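Local coordinates for protein pectinesterase (Aspergillus niger, PDB 5C1E) that catalyses the hydrolysis of methyl esters in pectin, releasing methanol and leaving de-esterified galacturonan, and is probably involved in the maceration and soft-rotting of plant tissue, at residues V97-F101 / A125-G129; L57-T63 / G100-I106; I163-V169 / D194-A199; G86-K90 / D140-K145. All blocks are in the same frame, centred on the assembly; numbering follows the deposited sequence. Where two conformers were deposited one is given.

Interaction 1. Residues V97-F101 / A125-G129; sequences VSDGF and ADQLG. With NAG (2-acetamido-2-deoxy-beta-D-glucopyranose), chain B.
Asp99 meets Asp126 where two neighbouring coils of the right-handed parallel beta-helix turn a corner, the loop 97-101 lying against the coil that leads into strand 128-131. The Asp99 side chain starts at CB, 3.9 Å from Asp126 O. Its CG is set beside its own backbone N (chi1 -73°), which brings OD1 over Asp126; OD1 accepts from Asp126 N at 2.9 Å, the donor standing 37° out of the carboxylate plane, and also touches Ala125 CB. The other oxygen, OD2, accepts a hydrogen bond from a water that also donates to Asp126 OD2. This water bridges two carboxylates that would otherwise probably repel, while Asp126 OD1 is held by Thr148 of the next coil. Ser98 to Phe101 form a type II beta turn, with Gly100 at positive phi. Gly100 N donates to Asp126 O at 2.8 Å, and Gly129 N to Phe101 O at 3.0 Å. Beneath the turn, Leu128 CD2 packs on Phe101 CB. On the outer side, the Gln127 side chain reaches the N-acetylglucosamine stub attached to Asn56. A second water lies 2.7 Å from Gln127 O and 3.0 Å from Phe101 O, both probably its acceptors.

Interaction 2. Residues L57-T63 / G100-I106; sequences LTLYGET and GFSMYNI
Parallel strands 57-61 and 102-104 are successive rungs of one sheet of the beta-helix, and Thr58, Leu59 and Tyr60 pair with Ser102, Met103 and Tyr104. Four backbone bonds join them in alternation: Ser102 N to Leu57 O, Leu59 N to Ser102 O, Tyr104 N to Leu59 O, and Gly61 N to Tyr104 O, the last at 2.7 Å. Like side chains stack from rung to rung. On the interior face Leu57 lies alongside Phe101, its CD2 3.8 Å from CE1, while the far end of that ring, CZ, meets Leu59 CB. Leu59 CD2 runs beside Met103 SD, and Leu59 CG is crossed nearly at right angles by Ile106, whose CD1 comes to 3.6 Å. On the other face the Tyr60 and Tyr104 rings point the same way, their planes 29° apart but slid so far that they barely overlap; Tyr60 CE1 is 3.7 Å from Tyr104 CD1. Thr58 CG2, anti to its backbone N, reaches the Tyr104 ring at its edge, 3.6 Å from CE1. Tyr104 continues the ladder by stacking on Tyr131, and its hydroxyl is bonded to Asp296. One water ties Leu57 O, Thr58 OG1, Gly100 O and Ser102 OG together. The chemistry thus divides: apolar contacts of leucines, Phe101, Met103 and Ile106 fill the interior, whereas the other face mixes tyrosine rings with hydroxyls joined through water.

Interaction 3. Residues I163-V169 / D194-A199; sequences IFGDASV and DSGWYA
At this corner of the beta-helix, Tyr198 reaches from one coil into the interior of the coil before it. Its hydroxyl donates to Gly165 O at 2.7 Å, approaching from 44° above the carbonyl plane, and Ile163 O lies at the ring edge. Val169 CG1 sits over one ring face, 4.0 Å from the centroid, a CH-pi contact; chi1 of 54° wedges this methyl between the valine's backbone N and carbonyl carbon. Ile163 CG2 touches Tyr198 CE2 on the same side of the ring plane, but beyond the opposite rim. Parallel pairing of Val169 with Tyr198 is fastened by Val169 N to Trp197 O and Ala199 N to Val169 O. Ser168 OG accepts from Trp197 N at 3.0 Å and is also bonded to Val286 O of helix 283-287. Asp166 OD1 and Asp194 OD2 are 2.8 Å apart, their carboxylate planes turned by 70°; one of the acids probably holds a proton. Asp194 OD1 closes an Asx turn by accepting from Gly196 N at 2.8 Å. The neighbouring Phe164 side chain lies about 5 Å from that of Asp161, the predicted active-site residue. Parallel rungs with side chains stacked inside are characteristic of the parallel beta-helix, the fold of pectinesterases.

Interaction 4. Residues G86-K90 / D140-K145; sequences GSLDK and DTLYVK
A salt bridge and an apolar patch join Leu88 and Asp89, in the loop after helix 82-85, to Tyr143 and Lys145 of strand 142-146 and to Asp140 just before it, on the outer surface of the beta-helix. In one of the two conformers modelled for Asp89, Lys145 NZ donates to Asp89 OD2 at 2.8 Å, on the syn side of the carboxylate and 28° out of its plane. The lysine chain is fully extended, with CG anti to the backbone N (chi1 177°), and this brings NZ to the loop. In that conformer Asp89 OD1, buried without a polar partner, lies 3.2 Å from Tyr143 CE2, the carboxylate and ring planes 50° apart. Leu88 crosses the same tyrosine at about a right angle: CB approaches CE2 at 3.8 Å, and CD1 lies near CE2 and the hydroxyl. Its other methyl, CD2, touches Asp140 OD2 at 3.4 Å. Lys145 CB rests over one face of the Tyr143 ring, 3.6 Å above the plane, and Phe164 stacks on the ring. Within the loop, Ser87 OG accepts from Lys90 N, an ST motif. Asp140 OD1 is hydrogen-bonded to a glycerol, probably from the crystallisation liquor, and the Asp140 side chain touches the predicted catalytic Asp161. A surface loop folded over a parallel sheet beside aromatic residues and aspartates is consistent with the wall of the substrate cleft in pectin methylesterases.

Overall arrangement
All four contacts belong to one right-handed parallel beta-helix. Interactions 1 and 2 share Gly100 and Phe101; their centres are 12 Å apart, and Met103 N probably bonds to Gly129 O, so strands 57-61, 102-104 and 128-131 follow one another in the ten-strand sheet. Interaction 3 reaches that sheet farther along, at strands 168-172 and 198-201, its centre 22 Å from that of interaction 2. It touches interaction 4 through neighbouring strands 142-146 and 163-165 of the seven-strand sheet. Along the chain, interaction 1 is nested within the span closed by interaction 4, interactions 2 and 4 alternate, and interaction 3 comes last. Together they join coils, interactions 3 and 4 lying nearest the predicted active site.

Interaction 1. Residues V97-F101 / A125-G129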
loop_
_atom_site.group_PDB
_atom_site.type_symbol
_atom_site.label_atom_id
_atom_site.label_comp_id
_atom_site.label_asym_id
_atom_site.label_seq_id
_atom_site.Cartn_x
_atom_site.Cartn_y
_atom_site.Cartn_z
ATOM N N VAL A 97 7.731 8.298 7.534
ATOM C CA VAL A 97 7.174 9.233 8.517
ATOM C C VAL A 97 7.311 10.694 8.061
ATOM O O VAL A 97 7.282 11.630 8.871
ATOM C CB VAL A 97 7.779 9.017 9.913
ATOM C CG1 VAL A 97 7.415 7.641 10.423
ATOM C CG2 VAL A 97 9.289 9.228 9.907
ATOM N N SER A 98 7.387 10.900 6.752
ATOM C CA SER A 98 7.603 12.233 6.205
ATOM C C SER A 98 6.365 12.667 5.416
ATOM O O SER A 98 6.046 12.084 4.360
ATOM C CB SER A 98 8.857 12.205 5.316
ATOM O OG SER A 98 9.083 13.435 4.653
ATOM N N ASP A 99 5.674 13.705 5.897
ATOM C CA ASP A 99 4.539 14.246 5.154
ATOM C C ASP A 99 4.890 14.557 3.693
ATOM O O ASP A 99 5.977 15.044 3.385
ATOM C CB ASP A 99 3.996 15.523 5.797
ATOM C CG ASP A 99 3.224 15.267 7.084
ATOM O OD1 ASP A 99 2.820 14.126 7.396
ATOM O OD2 ASP A 99 3.004 16.264 7.791
ATOM N N GLY A 100 3.953 14.271 2.801
ATOM C CA GLY A 100 4.070 14.680 1.404
ATOM C C GLY A 100 5.001 13.830 0.568
ATOM O O GLY A 100 5.248 14.151 -0.593
ATOM N N PHE A 101 5.534 12.754 1.147
ATOM C CA PHE A 101 6.421 11.851 0.418
ATOM C C PHE A 101 5.692 11.246 -0.797
ATOM O O PHE A 101 4.502 10.894 -0.717
ATOM C CB PHE A 101 6.898 10.736 1.359
ATOM C CG PHE A 101 7.757 9.694 0.703
ATOM C CD1 PHE A 101 9.062 9.983 0.321
ATOM C CD2 PHE A 101 7.275 8.396 0.506
ATOM C CE1 PHE A 101 9.865 9.008 -0.259
ATOM C CE2 PHE A 101 8.071 7.421 -0.059
ATOM C CZ PHE A 101 9.369 7.730 -0.456
ATOM N N ALA A 125 2.245 9.032 7.859
ATOM C CA ALA A 125 2.311 10.470 7.593
ATOM C C ALA A 125 1.194 10.842 6.610
ATOM O O ALA A 125 0.511 9.979 6.055
ATOM C CB ALA A 125 3.664 10.844 7.014
ATOM N N ASP A 126 0.999 12.136 6.405
ATOM C CA ASP A 126 -0.069 12.614 5.529
ATOM C C ASP A 126 0.410 12.926 4.112
ATOM O O ASP A 126 1.586 13.211 3.876
ATOM C CB ASP A 126 -0.691 13.896 6.095
ATOM C CG ASP A 126 -1.549 13.657 7.320
ATOM O OD1 ASP A 126 -2.365 12.705 7.335
ATOM O OD2 ASP A 126 -1.441 14.470 8.264
ATOM N N GLN A 127 -0.544 12.912 3.187
ATOM C CA GLN A 127 -0.318 13.206 1.772
ATOM C C GLN A 127 0.777 12.334 1.166
ATOM O O GLN A 127 1.690 12.828 0.500
ATOM C CB GLN A 127 -0.039 14.706 1.587
ATOM C CG GLN A 127 -1.158 15.523 2.200
ATOM C CD GLN A 127 -1.220 16.969 1.761
ATOM O OE1 GLN A 127 -0.316 17.500 1.111
ATOM N NE2 GLN A 127 -2.316 17.624 2.127
ATOM N N LEU A 128 0.693 11.035 1.442
ATOM C CA LEU A 128 1.609 10.050 0.873
ATOM C C LEU A 128 1.083 9.537 -0.448
ATOM O O LEU A 128 -0.074 9.086 -0.544
ATOM C CB LEU A 128 1.813 8.873 1.828
ATOM C CG LEU A 128 2.325 9.275 3.212
ATOM C CD1 LEU A 128 2.631 8.018 4.024
ATOM C CD2 LEU A 128 3.549 10.191 3.125
ATOM N N GLY A 129 1.920 9.614 -1.473
ATOM C CA GLY A 129 1.532 9.182 -2.827
ATOM C C GLY A 129 2.462 8.120 -3.355
ATOM O O GLY A 129 3.683 8.310 -3.352
HETATM C C1 NAG B . 4.576 20.510 0.378
HETATM C C2 NAG B . 4.615 21.785 -0.446
HETATM C C3 NAG B . 3.196 22.347 -0.410
HETATM C C4 NAG B . 2.192 21.284 -0.899
HETATM C C5 NAG B . 2.443 19.884 -0.304
HETATM C C6 NAG B . 1.683 18.784 -1.030
HETATM C C7 NAG B . 6.776 22.987 -0.637
HETATM C C8 NAG B . 7.769 23.919 0.004
HETATM N N2 NAG B . 5.661 22.682 0.046
HETATM O O3 NAG B . 3.129 23.527 -1.193
HETATM O O4 NAG B . 0.861 21.681 -0.602
HETATM O O5 NAG B . 3.814 19.557 -0.343
HETATM O O6 NAG B . 1.861 17.559 -0.343
HETATM O O7 NAG B . 7.031 22.550 -1.756
HETATM O O HOH W 1 0.546 16.316 9.067
HETATM O O HOH W 2 2.517 12.716 -2.086
#

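Interaction 2. Residues L57-T63 / G100-I106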
loop_
_atom_site.group_PDB
_atom_site.type_symbol
_atom_site.label_atom_id
_atom_site.label_comp_id
_atom_site.label_asym_id
_atom_site.label_seq_id
_atom_site.Cartn_x
_atom_site.Cartn_y
_atom_site.Cartn_z
ATOM N N LEU A 57 9.789 15.162 -0.152
ATOM C CA LEU A 57 10.713 14.266 -0.860
ATOM C C LEU A 57 9.945 13.449 -1.876
ATOM O O LEU A 57 8.837 12.965 -1.582
ATOM C CB LEU A 57 11.412 13.329 0.125
ATOM C CG LEU A 57 12.332 12.255 -0.444
ATOM C CD1 LEU A 57 13.538 12.908 -1.098
ATOM C CD2 LEU A 57 12.790 11.300 0.636
ATOM N N THR A 58 10.531 13.324 -3.067
ATOM C CA THR A 58 10.082 12.366 -4.086
ATOM C C THR A 58 11.195 11.373 -4.398
ATOM O O THR A 58 12.348 11.771 -4.667
ATOM C CB THR A 58 9.639 13.086 -5.376
ATOM O OG1 THR A 58 8.588 13.981 -5.046
ATOM C CG2 THR A 58 9.132 12.083 -6.416
ATOM N N LEU A 59 10.864 10.078 -4.342
ATOM C CA LEU A 59 11.788 9.020 -4.713
ATOM C C LEU A 59 11.334 8.368 -6.028
ATOM O O LEU A 59 10.205 7.877 -6.113
ATOM C CB LEU A 59 11.820 7.993 -3.591
ATOM C CG LEU A 59 12.836 6.859 -3.567
ATOM C CD1 LEU A 59 14.295 7.316 -3.582
ATOM C CD2 LEU A 59 12.559 6.068 -2.297
ATOM N N TYR A 60 12.196 8.399 -7.047
ATOM C CA TYR A 60 11.875 7.872 -8.365
ATOM C C TYR A 60 12.714 6.667 -8.666
ATOM O O TYR A 60 13.928 6.715 -8.510
ATOM C CB TYR A 60 12.243 8.870 -9.450
ATOM C CG TYR A 60 11.515 10.172 -9.454
ATOM C CD1 TYR A 60 10.207 10.251 -9.898
ATOM C CD2 TYR A 60 12.152 11.342 -9.076
ATOM C CE1 TYR A 60 9.541 11.470 -9.956
ATOM C CE2 TYR A 60 11.493 12.556 -9.129
ATOM C CZ TYR A 60 10.188 12.613 -9.577
ATOM O OH TYR A 60 9.537 13.821 -9.609
ATOM N N GLY A 61 12.085 5.620 -9.181
ATOM C CA GLY A 61 12.798 4.455 -9.674
ATOM C C GLY A 61 12.927 4.454 -11.182
ATOM O O GLY A 61 12.060 4.941 -11.903
ATOM N N GLU A 62 14.025 3.893 -11.652
ATOM C CA GLU A 62 14.267 3.708 -13.076
ATOM C C GLU A 62 13.251 2.748 -13.664
ATOM O O GLU A 62 12.987 1.692 -13.082
ATOM C CB GLU A 62 15.689 3.163 -13.294
ATOM C CG GLU A 62 16.015 2.895 -14.747
ATOM C CD GLU A 62 17.417 2.368 -14.972
ATOM O OE1 GLU A 62 18.206 2.295 -14.037
ATOM O OE2 GLU A 62 17.721 2.007 -16.129
ATOM N N THR A 63 12.663 3.122 -14.801
ATOM C CA THR A 63 11.759 2.230 -15.526
ATOM C C THR A 63 11.523 2.664 -16.961
ATOM O O THR A 63 11.510 3.847 -17.248
ATOM C CB THR A 63 10.379 2.120 -14.816
ATOM O OG1 THR A 63 9.513 1.271 -15.574
ATOM C CG2 THR A 63 9.724 3.478 -14.638
ATOM N N GLY A 100 3.953 14.271 2.801
ATOM C CA GLY A 100 4.070 14.680 1.404
ATOM C C GLY A 100 5.001 13.830 0.568
ATOM O O GLY A 100 5.248 14.151 -0.593
ATOM N N PHE A 101 5.534 12.754 1.147
ATOM C CA PHE A 101 6.421 11.851 0.418
ATOM C C PHE A 101 5.692 11.246 -0.797
ATOM O O PHE A 101 4.502 10.894 -0.717
ATOM C CB PHE A 101 6.898 10.736 1.359
ATOM C CG PHE A 101 7.757 9.694 0.703
ATOM C CD1 PHE A 101 9.062 9.983 0.321
ATOM C CD2 PHE A 101 7.275 8.396 0.506
ATOM C CE1 PHE A 101 9.865 9.008 -0.259
ATOM C CE2 PHE A 101 8.071 7.421 -0.059
ATOM C CZ PHE A 101 9.369 7.730 -0.456
ATOM N N SER A 102 6.412 11.138 -1.910
ATOM C CA SER A 102 5.911 10.443 -3.099
ATOM C C SER A 102 6.942 9.440 -3.559
ATOM O O SER A 102 8.142 9.731 -3.527
ATOM C CB SER A 102 5.618 11.428 -4.220
ATOM O OG SER A 102 4.717 12.406 -3.787
ATOM N N MET A 103 6.492 8.265 -3.992
ATOM C CA MET A 103 7.404 7.255 -4.505
ATOM C C MET A 103 6.854 6.724 -5.832
ATOM O O MET A 103 5.649 6.475 -5.955
ATOM C CB MET A 103 7.612 6.139 -3.479
ATOM C CG MET A 103 8.688 5.139 -3.878
ATOM S SD MET A 103 9.167 4.070 -2.511
ATOM C CE MET A 103 7.837 2.886 -2.473
ATOM N N TYR A 104 7.735 6.613 -6.821
ATOM C CA TYR A 104 7.375 6.197 -8.172
ATOM C C TYR A 104 8.216 5.028 -8.604
ATOM O O TYR A 104 9.453 5.106 -8.601
ATOM C CB TYR A 104 7.616 7.321 -9.199
ATOM C CG TYR A 104 6.731 8.527 -9.072
ATOM C CD1 TYR A 104 7.019 9.518 -8.141
ATOM C CD2 TYR A 104 5.592 8.691 -9.882
ATOM C CE1 TYR A 104 6.216 10.619 -8.012
ATOM C CE2 TYR A 104 4.799 9.826 -9.774
ATOM C CZ TYR A 104 5.131 10.780 -8.835
ATOM O OH TYR A 104 4.380 11.897 -8.653
ATOM N N ASN A 105 7.544 3.958 -9.015
ATOM C CA ASN A 105 8.207 2.832 -9.695
ATOM C C ASN A 105 9.338 2.167 -8.908
ATOM O O ASN A 105 10.437 1.948 -9.432
ATOM C CB ASN A 105 8.691 3.296 -11.070
ATOM C CG ASN A 105 7.602 3.967 -11.854
ATOM O OD1 ASN A 105 7.658 5.168 -12.137
ATOM N ND2 ASN A 105 6.580 3.202 -12.200
ATOM N N ILE A 106 9.041 1.857 -7.645
ATOM C CA ILE A 106 9.972 1.153 -6.755
ATOM C C ILE A 106 9.259 -0.062 -6.174
ATOM O O ILE A 106 8.073 0.021 -5.830
ATOM C CB ILE A 106 10.500 2.105 -5.667
ATOM C CG1 ILE A 106 11.424 3.133 -6.349
ATOM C CG2 ILE A 106 11.193 1.321 -4.558
ATOM C CD1 ILE A 106 12.410 3.834 -5.501
HETATM O O HOH W 3 6.474 14.494 -2.906
HETATM O O HOH W 4 6.507 14.239 -9.443
HETATM O O HOH W 5 12.267 0.535 -10.784
#

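Interaction 3. Residues I163-V169 / D194-A199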
loop_
_atom_site.group_PDB
_atom_site.type_symbol
_atom_site.label_atom_id
_atom_site.label_comp_id
_atom_site.label_asym_id
_atom_site.label_seq_id
_atom_site.Cartn_x
_atom_site.Cartn_y
_atom_site.Cartn_z
ATOM N N ILE A 163 -3.135 -5.340 3.998
ATOM C CA ILE A 163 -3.355 -3.882 3.977
ATOM C C ILE A 163 -4.040 -3.591 5.302
ATOM O O ILE A 163 -5.152 -4.042 5.525
ATOM C CB ILE A 163 -4.234 -3.439 2.799
ATOM C CG1 ILE A 163 -3.585 -3.848 1.477
ATOM C CG2 ILE A 163 -4.477 -1.928 2.844
ATOM C CD1 ILE A 163 -4.489 -3.698 0.262
ATOM N N PHE A 164 -3.335 -2.937 6.211
ATOM C CA PHE A 164 -3.799 -2.837 7.593
ATOM C C PHE A 164 -3.359 -1.534 8.247
ATOM O O PHE A 164 -2.347 -0.957 7.868
ATOM C CB PHE A 164 -3.350 -4.086 8.418
ATOM C CG PHE A 164 -1.901 -4.061 8.834
ATOM C CD1 PHE A 164 -0.892 -4.243 7.890
ATOM C CD2 PHE A 164 -1.547 -3.855 10.151
ATOM C CE1 PHE A 164 0.436 -4.190 8.263
ATOM C CE2 PHE A 164 -0.219 -3.797 10.528
ATOM C CZ PHE A 164 0.771 -3.968 9.594
ATOM N N GLY A 165 -4.135 -1.100 9.246
ATOM C CA GLY A 165 -3.873 0.153 9.966
ATOM C C GLY A 165 -5.041 1.101 9.868
ATOM O O GLY A 165 -6.143 0.710 9.430
ATOM N N ASP A 166 -4.795 2.350 10.263
ATOM C CA ASP A 166 -5.835 3.378 10.399
ATOM C C ASP A 166 -5.627 4.608 9.500
ATOM O O ASP A 166 -6.161 5.706 9.773
ATOM C CB ASP A 166 -5.956 3.828 11.852
ATOM C CG ASP A 166 -7.166 4.706 12.092
ATOM O OD1 ASP A 166 -8.240 4.451 11.533
ATOM O OD2 ASP A 166 -7.017 5.683 12.835
ATOM N N ALA A 167 -4.868 4.430 8.432
ATOM C CA ALA A 167 -4.770 5.445 7.394
ATOM C C ALA A 167 -6.129 5.667 6.776
ATOM O O ALA A 167 -6.969 4.754 6.771
ATOM C CB ALA A 167 -3.786 5.008 6.320
ATOM N N SER A 168 -6.341 6.858 6.226
ATOM C CA SER A 168 -7.453 7.053 5.324
ATOM C C SER A 168 -6.864 6.971 3.927
ATOM O O SER A 168 -6.076 7.844 3.522
ATOM C CB SER A 168 -8.167 8.372 5.556
ATOM O OG SER A 168 -9.430 8.305 4.947
ATOM N N VAL A 169 -7.223 5.907 3.212
ATOM C CA VAL A 169 -6.426 5.484 2.059
ATOM C C VAL A 169 -7.279 5.119 0.866
ATOM O O VAL A 169 -8.316 4.459 0.996
ATOM C CB VAL A 169 -5.450 4.338 2.454
ATOM C CG1 VAL A 169 -6.198 3.192 3.105
ATOM C CG2 VAL A 169 -4.611 3.873 1.269
ATOM N N ASP A 194 -13.310 9.317 14.023
ATOM C CA ASP A 194 -12.376 8.989 12.962
ATOM C C ASP A 194 -13.080 9.087 11.597
ATOM O O ASP A 194 -13.990 8.321 11.289
ATOM C CB ASP A 194 -11.849 7.561 13.207
ATOM C CG ASP A 194 -10.696 7.161 12.280
ATOM O OD1 ASP A 194 -10.644 7.573 11.105
ATOM O OD2 ASP A 194 -9.854 6.361 12.731
ATOM N N SER A 195 -12.643 10.020 10.770
ATOM C CA SER A 195 -13.299 10.251 9.489
ATOM C C SER A 195 -12.695 9.418 8.355
ATOM O O SER A 195 -13.049 9.598 7.209
ATOM C CB SER A 195 -13.236 11.733 9.136
ATOM O OG SER A 195 -11.896 12.145 9.028
ATOM N N GLY A 196 -11.803 8.496 8.686
ATOM C CA GLY A 196 -11.102 7.716 7.686
ATOM C C GLY A 196 -11.881 6.593 7.023
ATOM O O GLY A 196 -12.857 6.080 7.565
ATOM N N TRP A 197 -11.439 6.252 5.817
ATOM C CA TRP A 197 -11.939 5.121 5.030
ATOM C C TRP A 197 -10.745 4.426 4.400
ATOM O O TRP A 197 -9.732 5.071 4.101
ATOM C CB TRP A 197 -12.799 5.568 3.838
ATOM C CG TRP A 197 -14.128 6.194 4.134
ATOM C CD1 TRP A 197 -14.361 7.415 4.730
ATOM C CD2 TRP A 197 -15.418 5.656 3.804
ATOM N NE1 TRP A 197 -15.718 7.641 4.816
ATOM C CE2 TRP A 197 -16.383 6.577 4.250
ATOM C CE3 TRP A 197 -15.847 4.472 3.190
ATOM C CZ2 TRP A 197 -17.754 6.343 4.106
ATOM C CZ3 TRP A 197 -17.209 4.248 3.029
ATOM C CH2 TRP A 197 -18.143 5.174 3.499
ATOM N N TYR A 198 -10.886 3.129 4.145
ATOM C CA TYR A 198 -10.196 2.514 3.010
ATOM C C TYR A 198 -11.179 2.509 1.837
ATOM O O TYR A 198 -12.320 2.011 1.966
ATOM C CB TYR A 198 -9.859 1.044 3.225
ATOM C CG TYR A 198 -8.811 0.669 4.266
ATOM C CD1 TYR A 198 -8.464 1.511 5.331
ATOM C CD2 TYR A 198 -8.232 -0.599 4.215
ATOM C CE1 TYR A 198 -7.517 1.123 6.271
ATOM C CE2 TYR A 198 -7.308 -1.007 5.149
ATOM C CZ TYR A 198 -6.953 -0.159 6.173
ATOM O OH TYR A 198 -6.046 -0.615 7.070
ATOM N N ALA A 199 -10.710 2.975 0.696
ATOM C CA ALA A 199 -11.464 2.851 -0.548
ATOM C C ALA A 199 -10.608 2.104 -1.555
ATOM O O ALA A 199 -9.514 2.550 -1.903
ATOM C CB ALA A 199 -11.855 4.220 -1.082
HETATM O O HOH W 6 -8.610 6.796 9.462
#

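Interaction 4. Residues G86-K90 / D140-K145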
loop_
_atom_site.group_PDB
_atom_site.type_symbol
_atom_site.label_atom_id
_atom_site.label_comp_id
_atom_site.label_asym_id
_atom_site.label_seq_id
_atom_site.Cartn_x
_atom_site.Cartn_y
_atom_site.Cartn_z
ATOM N N GLY A 86 10.981 -6.225 17.277
ATOM C CA GLY A 86 10.463 -5.556 18.473
ATOM C C GLY A 86 9.173 -4.775 18.281
ATOM O O GLY A 86 8.526 -4.435 19.258
ATOM N N SER A 87 8.811 -4.456 17.038
ATOM C CA SER A 87 7.503 -3.867 16.739
ATOM C C SER A 87 7.187 -4.028 15.263
ATOM O O SER A 87 8.071 -4.366 14.473
ATOM C CB SER A 87 7.480 -2.380 17.077
ATOM O OG SER A 87 8.250 -1.635 16.143
ATOM N N LEU A 88 5.931 -3.788 14.891
ATOM C CA LEU A 88 5.562 -3.748 13.469
ATOM C C LEU A 88 6.394 -2.744 12.679
ATOM O O LEU A 88 6.938 -3.085 11.638
ATOM C CB LEU A 88 4.085 -3.400 13.298
ATOM C CG LEU A 88 3.130 -4.497 13.774
ATOM C CD1 LEU A 88 1.727 -3.906 13.884
ATOM C CD2 LEU A 88 3.177 -5.695 12.834
ATOM N N ASP A 89 6.486 -1.511 13.182
ATOM C CA ASP A 89 7.246 -0.448 12.514
ATOM C C ASP A 89 8.713 -0.792 12.333
ATOM O O ASP A 89 9.289 -0.502 11.289
ATOM C CB ASP A 89 7.145 0.875 13.281
ATOM C CG ASP A 89 5.828 1.568 13.058
ATOM O OD1 ASP A 89 4.992 1.011 12.323
ATOM O OD2 ASP A 89 5.615 2.650 13.640
ATOM N N LYS A 90 9.307 -1.418 13.345
ATOM C CA LYS A 90 10.724 -1.804 13.290
ATOM C C LYS A 90 10.995 -2.957 12.343
ATOM O O LYS A 90 12.146 -3.156 11.975
ATOM C CB LYS A 90 11.275 -2.149 14.682
ATOM C CG LYS A 90 11.452 -0.942 15.577
ATOM C CD LYS A 90 11.939 -1.314 16.971
ATOM C CE LYS A 90 12.027 -0.062 17.825
ATOM N NZ LYS A 90 12.453 -0.351 19.226
ATOM N N ASP A 140 0.907 -8.983 6.966
ATOM C CA ASP A 140 1.071 -7.551 7.258
ATOM C C ASP A 140 1.983 -6.787 6.253
ATOM O O ASP A 140 2.792 -5.951 6.639
ATOM C CB ASP A 140 1.621 -7.363 8.670
ATOM C CG ASP A 140 0.608 -7.634 9.753
ATOM O OD1 ASP A 140 -0.416 -8.262 9.500
ATOM O OD2 ASP A 140 0.871 -7.214 10.907
ATOM N N THR A 141 1.856 -7.086 4.965
ATOM C CA THR A 141 2.708 -6.450 3.945
ATOM C C THR A 141 2.724 -4.928 3.999
ATOM O O THR A 141 3.790 -4.333 4.063
ATOM C CB THR A 141 2.302 -6.868 2.524
ATOM O OG1 THR A 141 2.291 -8.310 2.421
ATOM C CG2 THR A 141 3.259 -6.260 1.504
ATOM N N LEU A 142 1.550 -4.309 3.917
ATOM C CA LEU A 142 1.434 -2.862 3.800
ATOM C C LEU A 142 0.721 -2.270 5.000
ATOM O O LEU A 142 -0.502 -2.423 5.190
ATOM C CB LEU A 142 0.737 -2.490 2.490
ATOM C CG LEU A 142 0.611 -1.001 2.187
ATOM C CD1 LEU A 142 1.960 -0.338 1.958
ATOM C CD2 LEU A 142 -0.303 -0.831 0.991
ATOM N N TYR A 143 1.504 -1.593 5.822
ATOM C CA TYR A 143 0.990 -1.021 7.046
ATOM C C TYR A 143 0.596 0.397 6.741
ATOM O O TYR A 143 1.440 1.282 6.766
ATOM C CB TYR A 143 2.056 -1.073 8.121
ATOM C CG TYR A 143 1.622 -0.771 9.545
ATOM C CD1 TYR A 143 0.285 -0.565 9.899
ATOM C CD2 TYR A 143 2.566 -0.715 10.549
ATOM C CE1 TYR A 143 -0.078 -0.305 11.223
ATOM C CE2 TYR A 143 2.214 -0.471 11.866
ATOM C CZ TYR A 143 0.891 -0.275 12.202
ATOM O OH TYR A 143 0.562 -0.019 13.532
ATOM N N VAL A 144 -0.677 0.587 6.374
ATOM C CA VAL A 144 -1.204 1.930 6.150
ATOM C C VAL A 144 -1.622 2.470 7.532
ATOM O O VAL A 144 -2.788 2.502 7.897
ATOM C CB VAL A 144 -2.317 1.949 5.090
ATOM C CG1 VAL A 144 -1.728 1.538 3.738
ATOM C CG2 VAL A 144 -3.501 1.044 5.428
ATOM N N LYS A 145 -0.621 2.846 8.309
ATOM C CA LYS A 145 -0.791 3.011 9.743
ATOM C C LYS A 145 -1.635 4.223 10.096
ATOM O O LYS A 145 -2.554 4.142 10.923
ATOM C CB LYS A 145 0.589 3.119 10.421
ATOM C CG LYS A 145 0.506 3.374 11.917
ATOM C CD LYS A 145 1.894 3.352 12.548
ATOM C CE LYS A 145 1.771 3.289 14.060
ATOM N NZ LYS A 145 3.101 3.437 14.684
#